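Local coordinates for tail spike protein gp49 (Pseudomonas phage LKA1, PDB 4RU4) that probably cleaves the O-specific polysaccharide of Pseudomonas as the lyase of a trimeric phage tailspike, helping the virus degrade the host's surface coat during entry, at residues I461-L472 / G491-A502; M510-V519 / A532-K542. All coordinates share one frame; numbering follows the deposited sequence.

Contact 1. Residues I461-L472 / G491-A502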
# COMPACT_ATOMS: atom_id res chain seq x y z
N ILE B 461 1.23 -17.08 -11.02
CA ILE B 461 -0.03 -17.61 -11.51
C ILE B 461 -0.26 -19.02 -10.96
O ILE B 461 0.68 -19.82 -10.86
CB ILE B 461 -0.01 -17.59 -13.05
CG1 ILE B 461 0.18 -16.15 -13.53
CG2 ILE B 461 -1.25 -18.25 -13.64
CD1 ILE B 461 0.85 -16.03 -14.93
N ASP B 462 -1.49 -19.32 -10.60
CA ASP B 462 -1.83 -20.64 -10.09
C ASP B 462 -3.06 -21.13 -10.86
O ASP B 462 -4.17 -20.71 -10.56
CB ASP B 462 -2.14 -20.50 -8.60
CG ASP B 462 -2.44 -21.83 -7.92
OD1 ASP B 462 -2.68 -22.84 -8.60
OD2 ASP B 462 -2.41 -21.88 -6.69
N VAL B 463 -2.85 -22.03 -11.83
CA VAL B 463 -3.95 -22.56 -12.65
C VAL B 463 -3.89 -24.08 -12.76
O VAL B 463 -2.87 -24.70 -12.40
CB VAL B 463 -3.87 -22.00 -14.11
CG1 VAL B 463 -4.08 -20.50 -14.14
CG2 VAL B 463 -2.52 -22.37 -14.79
N GLY B 464 -5.00 -24.67 -13.22
CA GLY B 464 -5.02 -26.04 -13.71
C GLY B 464 -4.67 -25.97 -15.19
O GLY B 464 -3.50 -25.93 -15.55
N SER B 465 -5.69 -25.92 -16.05
CA SER B 465 -5.44 -25.71 -17.48
C SER B 465 -5.37 -24.22 -17.81
O SER B 465 -5.90 -23.37 -17.07
CB SER B 465 -6.53 -26.38 -18.32
OG SER B 465 -6.57 -27.76 -18.02
N LEU B 466 -4.71 -23.92 -18.92
CA LEU B 466 -4.64 -22.57 -19.45
C LEU B 466 -4.34 -22.71 -20.93
O LEU B 466 -3.65 -23.65 -21.34
CB LEU B 466 -3.52 -21.77 -18.77
CG LEU B 466 -3.32 -20.32 -19.20
CD1 LEU B 466 -4.59 -19.47 -18.94
CD2 LEU B 466 -2.09 -19.73 -18.45
N GLY B 467 -4.88 -21.80 -21.73
CA GLY B 467 -4.54 -21.71 -23.14
C GLY B 467 -3.41 -20.73 -23.40
O GLY B 467 -2.37 -21.09 -23.98
N LYS B 468 -3.59 -19.48 -22.97
CA LYS B 468 -2.67 -18.40 -23.40
C LYS B 468 -2.51 -17.37 -22.30
O LYS B 468 -3.41 -17.23 -21.47
CB LYS B 468 -3.22 -17.65 -24.62
CG LYS B 468 -3.97 -18.51 -25.62
CD LYS B 468 -4.30 -17.74 -26.89
CE LYS B 468 -5.11 -18.62 -27.87
NZ LYS B 468 -5.55 -17.87 -29.08
N VAL B 469 -1.39 -16.64 -22.33
CA VAL B 469 -1.24 -15.48 -21.45
C VAL B 469 -2.00 -14.33 -22.09
O VAL B 469 -2.97 -13.85 -21.52
CB VAL B 469 0.25 -15.11 -21.20
CG1 VAL B 469 0.38 -13.90 -20.25
CG2 VAL B 469 1.02 -16.31 -20.63
N LEU B 470 -1.59 -13.91 -23.30
CA LEU B 470 -2.25 -12.80 -23.98
C LEU B 470 -2.99 -13.25 -25.23
O LEU B 470 -2.52 -14.13 -25.97
CB LEU B 470 -1.24 -11.73 -24.40
CG LEU B 470 -0.29 -11.22 -23.32
CD1 LEU B 470 0.60 -10.14 -23.91
CD2 LEU B 470 -1.07 -10.70 -22.08
N GLN B 471 -4.13 -12.60 -25.47
CA GLN B 471 -4.93 -12.80 -26.67
C GLN B 471 -5.20 -11.38 -27.19
O GLN B 471 -5.95 -10.62 -26.58
CB GLN B 471 -6.23 -13.51 -26.31
CG GLN B 471 -7.25 -13.52 -27.43
CD GLN B 471 -6.96 -14.59 -28.45
OE1 GLN B 471 -6.48 -15.68 -28.11
NE2 GLN B 471 -7.22 -14.28 -29.71
N LEU B 472 -4.53 -11.01 -28.28
CA LEU B 472 -4.56 -9.63 -28.79
C LEU B 472 -5.17 -9.61 -30.19
O LEU B 472 -4.54 -10.07 -31.15
CB LEU B 472 -3.15 -9.02 -28.80
CG LEU B 472 -2.41 -9.12 -27.44
CD1 LEU B 472 -0.96 -8.68 -27.54
CD2 LEU B 472 -3.14 -8.34 -26.32
N GLY B 491 4.55 -20.05 -12.51
CA GLY B 491 3.41 -20.94 -12.50
C GLY B 491 2.74 -21.27 -13.82
O GLY B 491 1.65 -21.84 -13.82
N LEU B 492 3.35 -20.91 -14.95
CA LEU B 492 2.78 -21.22 -16.25
C LEU B 492 2.97 -22.70 -16.51
O LEU B 492 4.09 -23.23 -16.33
CB LEU B 492 3.48 -20.44 -17.36
CG LEU B 492 3.28 -18.93 -17.36
CD1 LEU B 492 4.15 -18.28 -18.45
CD2 LEU B 492 1.79 -18.59 -17.53
N PRO B 493 1.90 -23.39 -16.92
CA PRO B 493 2.08 -24.80 -17.22
C PRO B 493 2.60 -25.00 -18.65
O PRO B 493 2.52 -24.10 -19.49
CB PRO B 493 0.67 -25.37 -17.06
CG PRO B 493 -0.22 -24.26 -17.45
CD PRO B 493 0.49 -22.97 -17.02
N SER B 494 3.14 -26.19 -18.93
CA SER B 494 3.67 -26.45 -20.26
C SER B 494 2.55 -26.48 -21.31
O SER B 494 1.40 -26.85 -21.03
CB SER B 494 4.49 -27.75 -20.29
OG SER B 494 3.66 -28.88 -20.07
N GLY B 495 2.88 -26.06 -22.53
CA GLY B 495 1.93 -26.11 -23.63
C GLY B 495 1.18 -24.82 -23.91
O GLY B 495 0.53 -24.71 -24.95
N ILE B 496 1.26 -23.85 -23.01
CA ILE B 496 0.54 -22.58 -23.24
C ILE B 496 1.13 -21.75 -24.40
O ILE B 496 2.25 -21.98 -24.84
CB ILE B 496 0.36 -21.74 -21.92
CG1 ILE B 496 1.67 -21.16 -21.36
CG2 ILE B 496 -0.33 -22.62 -20.84
CD1 ILE B 496 2.26 -19.89 -22.06
N THR B 497 0.34 -20.82 -24.90
CA THR B 497 0.78 -19.86 -25.91
C THR B 497 1.03 -18.53 -25.20
O THR B 497 0.17 -18.03 -24.49
CB THR B 497 -0.31 -19.69 -26.97
OG1 THR B 497 -0.49 -20.95 -27.66
CG2 THR B 497 0.06 -18.58 -27.96
N LEU B 498 2.19 -17.93 -25.41
CA LEU B 498 2.51 -16.69 -24.71
C LEU B 498 1.63 -15.54 -25.18
O LEU B 498 1.10 -14.78 -24.37
CB LEU B 498 3.99 -16.33 -24.91
CG LEU B 498 4.96 -17.27 -24.20
CD1 LEU B 498 6.33 -17.14 -24.82
CD2 LEU B 498 4.96 -16.91 -22.71
N ALA B 499 1.49 -15.38 -26.49
CA ALA B 499 0.70 -14.29 -26.99
C ALA B 499 0.17 -14.57 -28.38
O ALA B 499 0.94 -14.70 -29.33
CB ALA B 499 1.53 -12.99 -26.97
N SER B 500 -1.14 -14.71 -28.50
CA SER B 500 -1.76 -14.66 -29.81
C SER B 500 -1.84 -13.19 -30.15
O SER B 500 -2.37 -12.39 -29.37
CB SER B 500 -3.15 -15.30 -29.80
OG SER B 500 -3.03 -16.70 -29.69
N ALA B 501 -1.29 -12.81 -31.29
CA ALA B 501 -1.23 -11.39 -31.66
C ALA B 501 -1.59 -11.20 -33.12
O ALA B 501 -0.93 -11.77 -34.00
CB ALA B 501 0.16 -10.83 -31.40
N ALA B 502 -2.60 -10.37 -33.38
CA ALA B 502 -3.04 -10.13 -34.75
C ALA B 502 -2.61 -8.74 -35.24
O ALA B 502 -2.46 -7.80 -34.45
CB ALA B 502 -4.53 -10.31 -34.86
O HOH W 1 0.00 -22.92 -12.02
O HOH W 2 -2.30 -24.86 -23.49
O HOH W 3 -1.45 -23.18 -26.31
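Residues 468-472 run parallel to 497-501, with the strand axes of 470-472 and 499-501 4.6 Å apart and only 3° from parallel. Both chains turn a corner, at Val469 and Leu498, and the backbone pairing continues through it: Thr497 N donates to Gly467 O, Val469 N to Thr497 O, and Leu470 N to Leu498 O (3.0 Å). On the face carrying Lys468, Gln471 and Ser500, the lysine chain is extended beyond CG, which carries NZ along the sheet face. There Lys468 NZ bonds Gln471 OE1 (2.6 Å), in the carbonyl plane and on a lone pair. In one of two conformers of Ser500, its OG also accepts from Lys468 NZ (2.8 Å). Gln471 NE2 is in turn held by Asp473 OD1. Up to the corner the side-chain contacts are apolar. Leu492 CD2 is shared by Ile461 CD1 (3.8 Å) and Val469 CG2 (3.9 Å), the valine crossing the leucine at about a right angle. Ile496, closing a type II turn from Pro493, packs CG2 on Leu466 CB (3.9 Å). Parallel strands stacked through a shared corner, with aliphatic side chains packed inside, are characteristic of the right-handed parallel beta-helix of pectin lyase-like proteins, here near its C-terminal end.

Contact 2. Residues M510-V519 / A532-K542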
# COMPACT_ATOMS: atom_id res chain seq x y z
N MET B 510 8.57 -6.83 -29.25
CA MET B 510 8.19 -7.80 -28.23
C MET B 510 9.34 -8.16 -27.33
O MET B 510 10.47 -8.24 -27.78
CB MET B 510 7.74 -9.11 -28.88
CG MET B 510 6.42 -9.02 -29.58
SD MET B 510 6.11 -10.63 -30.34
CE MET B 510 4.56 -10.24 -31.14
N ARG B 511 9.01 -8.41 -26.05
CA ARG B 511 9.89 -9.13 -25.14
C ARG B 511 9.14 -10.37 -24.63
O ARG B 511 8.02 -10.24 -24.13
CB ARG B 511 10.33 -8.22 -23.97
CG ARG B 511 11.34 -8.85 -23.05
CD ARG B 511 11.63 -7.97 -21.83
NE ARG B 511 11.92 -6.61 -22.21
CZ ARG B 511 11.57 -5.53 -21.51
NH1 ARG B 511 10.95 -5.60 -20.33
NH2 ARG B 511 11.89 -4.36 -22.00
N MET B 512 9.72 -11.56 -24.83
CA MET B 512 9.08 -12.83 -24.45
C MET B 512 10.09 -13.67 -23.67
O MET B 512 11.30 -13.55 -23.91
CB MET B 512 8.57 -13.61 -25.68
CG MET B 512 7.48 -12.89 -26.47
SD MET B 512 5.91 -12.95 -25.60
CE MET B 512 5.22 -11.34 -26.00
N PRO B 513 9.61 -14.48 -22.72
CA PRO B 513 10.50 -15.14 -21.75
C PRO B 513 11.47 -16.11 -22.42
O PRO B 513 11.18 -16.62 -23.51
CB PRO B 513 9.53 -15.94 -20.86
CG PRO B 513 8.16 -15.31 -21.07
CD PRO B 513 8.18 -14.77 -22.48
N VAL B 514 12.57 -16.39 -21.73
CA VAL B 514 13.60 -17.32 -22.21
C VAL B 514 13.27 -18.75 -21.80
O VAL B 514 12.86 -19.01 -20.66
CB VAL B 514 14.99 -16.93 -21.62
CG1 VAL B 514 16.10 -17.84 -22.16
CG2 VAL B 514 15.28 -15.47 -21.93
N LEU B 515 13.46 -19.69 -22.72
CA LEU B 515 13.35 -21.10 -22.42
C LEU B 515 14.66 -21.71 -22.91
O LEU B 515 15.27 -21.17 -23.82
CB LEU B 515 12.18 -21.73 -23.17
CG LEU B 515 10.81 -21.28 -22.66
CD1 LEU B 515 9.69 -21.78 -23.58
CD2 LEU B 515 10.63 -21.77 -21.22
N GLY B 516 15.07 -22.82 -22.32
CA GLY B 516 16.34 -23.43 -22.71
C GLY B 516 16.65 -24.71 -21.97
O GLY B 516 15.91 -25.10 -21.07
N GLY B 517 17.72 -25.40 -22.37
CA GLY B 517 18.05 -26.66 -21.73
C GLY B 517 19.30 -27.26 -22.34
O GLY B 517 19.94 -26.64 -23.23
N ARG B 518 19.66 -28.44 -21.86
CA ARG B 518 20.84 -29.16 -22.33
C ARG B 518 20.35 -30.50 -22.89
O ARG B 518 19.78 -31.30 -22.16
CB ARG B 518 21.85 -29.39 -21.20
CG ARG B 518 22.41 -28.07 -20.59
CD ARG B 518 23.01 -28.26 -19.20
NE ARG B 518 24.04 -29.30 -19.15
CZ ARG B 518 25.35 -29.07 -19.25
NH1 ARG B 518 25.80 -27.83 -19.44
NH2 ARG B 518 26.21 -30.08 -19.18
N VAL B 519 20.56 -30.70 -24.19
CA VAL B 519 20.14 -31.93 -24.86
C VAL B 519 21.34 -32.77 -25.32
O VAL B 519 22.19 -32.29 -26.06
CB VAL B 519 19.22 -31.62 -26.07
CG1 VAL B 519 18.90 -32.90 -26.86
CG2 VAL B 519 17.95 -30.92 -25.60
N ALA B 532 18.52 -33.37 -32.88
CA ALA B 532 17.56 -33.74 -31.84
C ALA B 532 16.48 -32.67 -31.77
O ALA B 532 16.77 -31.47 -31.75
CB ALA B 532 18.24 -33.88 -30.49
N PRO B 533 15.22 -33.10 -31.74
CA PRO B 533 14.16 -32.10 -31.76
C PRO B 533 13.88 -31.57 -30.36
O PRO B 533 14.07 -32.27 -29.36
CB PRO B 533 12.97 -32.87 -32.33
CG PRO B 533 13.18 -34.27 -31.85
CD PRO B 533 14.70 -34.48 -31.81
N VAL B 534 13.44 -30.31 -30.31
CA VAL B 534 13.01 -29.67 -29.08
C VAL B 534 11.63 -29.08 -29.34
O VAL B 534 11.40 -28.52 -30.39
CB VAL B 534 14.01 -28.54 -28.72
CG1 VAL B 534 13.39 -27.51 -27.82
CG2 VAL B 534 15.28 -29.15 -28.10
N THR B 535 10.69 -29.27 -28.40
CA THR B 535 9.42 -28.57 -28.47
C THR B 535 9.40 -27.62 -27.27
O THR B 535 9.54 -28.06 -26.15
CB THR B 535 8.23 -29.55 -28.35
OG1 THR B 535 8.27 -30.51 -29.41
CG2 THR B 535 6.89 -28.82 -28.39
N PHE B 536 9.23 -26.32 -27.52
CA PHE B 536 9.30 -25.34 -26.44
C PHE B 536 8.16 -25.53 -25.44
O PHE B 536 7.02 -25.83 -25.82
CB PHE B 536 9.21 -23.91 -26.99
CG PHE B 536 10.25 -23.58 -28.04
CD1 PHE B 536 11.55 -24.06 -27.96
CD2 PHE B 536 9.90 -22.77 -29.13
CE1 PHE B 536 12.50 -23.72 -28.94
CE2 PHE B 536 10.83 -22.45 -30.10
CZ PHE B 536 12.13 -22.93 -30.01
N ARG B 537 8.47 -25.29 -24.16
CA ARG B 537 7.46 -25.35 -23.11
C ARG B 537 6.32 -24.39 -23.40
O ARG B 537 5.17 -24.69 -23.10
CB ARG B 537 8.08 -25.01 -21.77
CG ARG B 537 7.12 -25.14 -20.57
CD ARG B 537 7.81 -24.63 -19.26
NE ARG B 537 6.86 -24.62 -18.14
CZ ARG B 537 6.60 -25.69 -17.39
NH1 ARG B 537 7.23 -26.84 -17.64
NH2 ARG B 537 5.72 -25.61 -16.41
N TYR B 538 6.65 -23.21 -23.94
CA TYR B 538 5.65 -22.22 -24.35
C TYR B 538 5.76 -21.96 -25.86
O TYR B 538 6.85 -21.98 -26.42
CB TYR B 538 5.85 -20.88 -23.61
CG TYR B 538 6.05 -21.06 -22.12
CD1 TYR B 538 5.26 -21.96 -21.40
CD2 TYR B 538 7.03 -20.37 -21.43
CE1 TYR B 538 5.45 -22.16 -20.03
CE2 TYR B 538 7.23 -20.55 -20.05
CZ TYR B 538 6.44 -21.45 -19.37
OH TYR B 538 6.62 -21.66 -18.03
N ILE B 539 4.63 -21.68 -26.49
CA ILE B 539 4.64 -21.30 -27.89
C ILE B 539 4.81 -19.78 -28.03
O ILE B 539 4.05 -19.00 -27.44
CB ILE B 539 3.32 -21.74 -28.57
CG1 ILE B 539 3.17 -23.27 -28.48
CG2 ILE B 539 3.29 -21.26 -30.02
CD1 ILE B 539 1.76 -23.74 -28.64
N TYR B 540 5.81 -19.36 -28.81
CA TYR B 540 6.09 -17.94 -29.04
C TYR B 540 5.18 -17.34 -30.13
O TYR B 540 4.60 -18.08 -30.92
CB TYR B 540 7.57 -17.75 -29.42
CG TYR B 540 8.54 -18.05 -28.29
CD1 TYR B 540 8.86 -17.06 -27.36
CD2 TYR B 540 9.12 -19.32 -28.15
CE1 TYR B 540 9.73 -17.32 -26.31
CE2 TYR B 540 9.99 -19.61 -27.10
CZ TYR B 540 10.31 -18.59 -26.19
OH TYR B 540 11.18 -18.84 -25.14
N PRO B 541 5.04 -16.00 -30.16
CA PRO B 541 4.22 -15.39 -31.22
C PRO B 541 4.83 -15.53 -32.61
O PRO B 541 4.11 -15.43 -33.59
CB PRO B 541 4.14 -13.90 -30.83
CG PRO B 541 4.64 -13.81 -29.41
CD PRO B 541 5.54 -15.01 -29.19
N LYS B 542 6.14 -15.74 -32.69
CA LYS B 542 6.83 -15.94 -33.97
C LYS B 542 8.13 -16.68 -33.64
O LYS B 542 8.40 -16.90 -32.46
CB LYS B 542 7.16 -14.58 -34.62
CG LYS B 542 8.00 -13.65 -33.72
CD LYS B 542 8.01 -12.23 -34.29
CE LYS B 542 9.01 -11.35 -33.56
NZ LYS B 542 9.13 -10.01 -34.22
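Apolar contacts dominate where strand 510-519 is covered by 532-542, the two meeting through side chains. Leu515 has the largest share of the buried surface: its CD1 branch meets Tyr538 CD2 at 3.7 Å and also touches Phe536 CB, while CD2 lies against Tyr538 CE2. Its side chain crosses that of Tyr538 at about a right angle but slides past Tyr540 in the opposite direction. At one end Met510, extended beyond CG, passes antiparallel to Pro541 and lays SD on the ring carbon CG (3.6 Å). In Met512, chi1 (-63°) brings CG beside the same proline and the bend at chi2 (-75°) turns SD to it. Met512 CB sits at the edge of the Tyr540 ring, 3.8 Å from CD1. At the other end Val519 CG1 touches Ala532 CB (3.8 Å).

The polar link between the segments is Tyr540 OH, which donates to Pro513 O (2.8 Å) from 20° off the carbonyl plane and holds the hydroxyl end of the ring in place. Elsewhere, within 532-542, Arg537 NE donates to Tyr538 OH (3.0 Å), a hydroxyl that also bonds the C-terminal carboxylate of Val602 of the second subunit; Arg537 NH2 bonds Leu492 O. The chemistry thus implies a hydrophobic seam pinned by one tyrosine, whose charged neighbours find partners beyond the two segments, mostly in the same chain.

Contact 1 is the more buried and lies in the last turns of the beta-helix, where backbone hydrogen bonds join neighbouring strands. Contact 2, partly buried and farther from the chain's centre, belongs to the C-terminal Ig-like region and relies on side chains, its two segments sharing no backbone pairing. Strand 497-501 is followed in the chain by strand 510-522, so the second contact takes over as the first ends. They also touch directly: Arg537 NH2 probably bonds Leu492 O at 2.9 Å, and Gly495 N probably bonds Arg537 O at 2.7 Å. Leu498, at the corner of contact 1, packs on Met512, Pro513 and Tyr540 of contact 2, tying helix end to following domain.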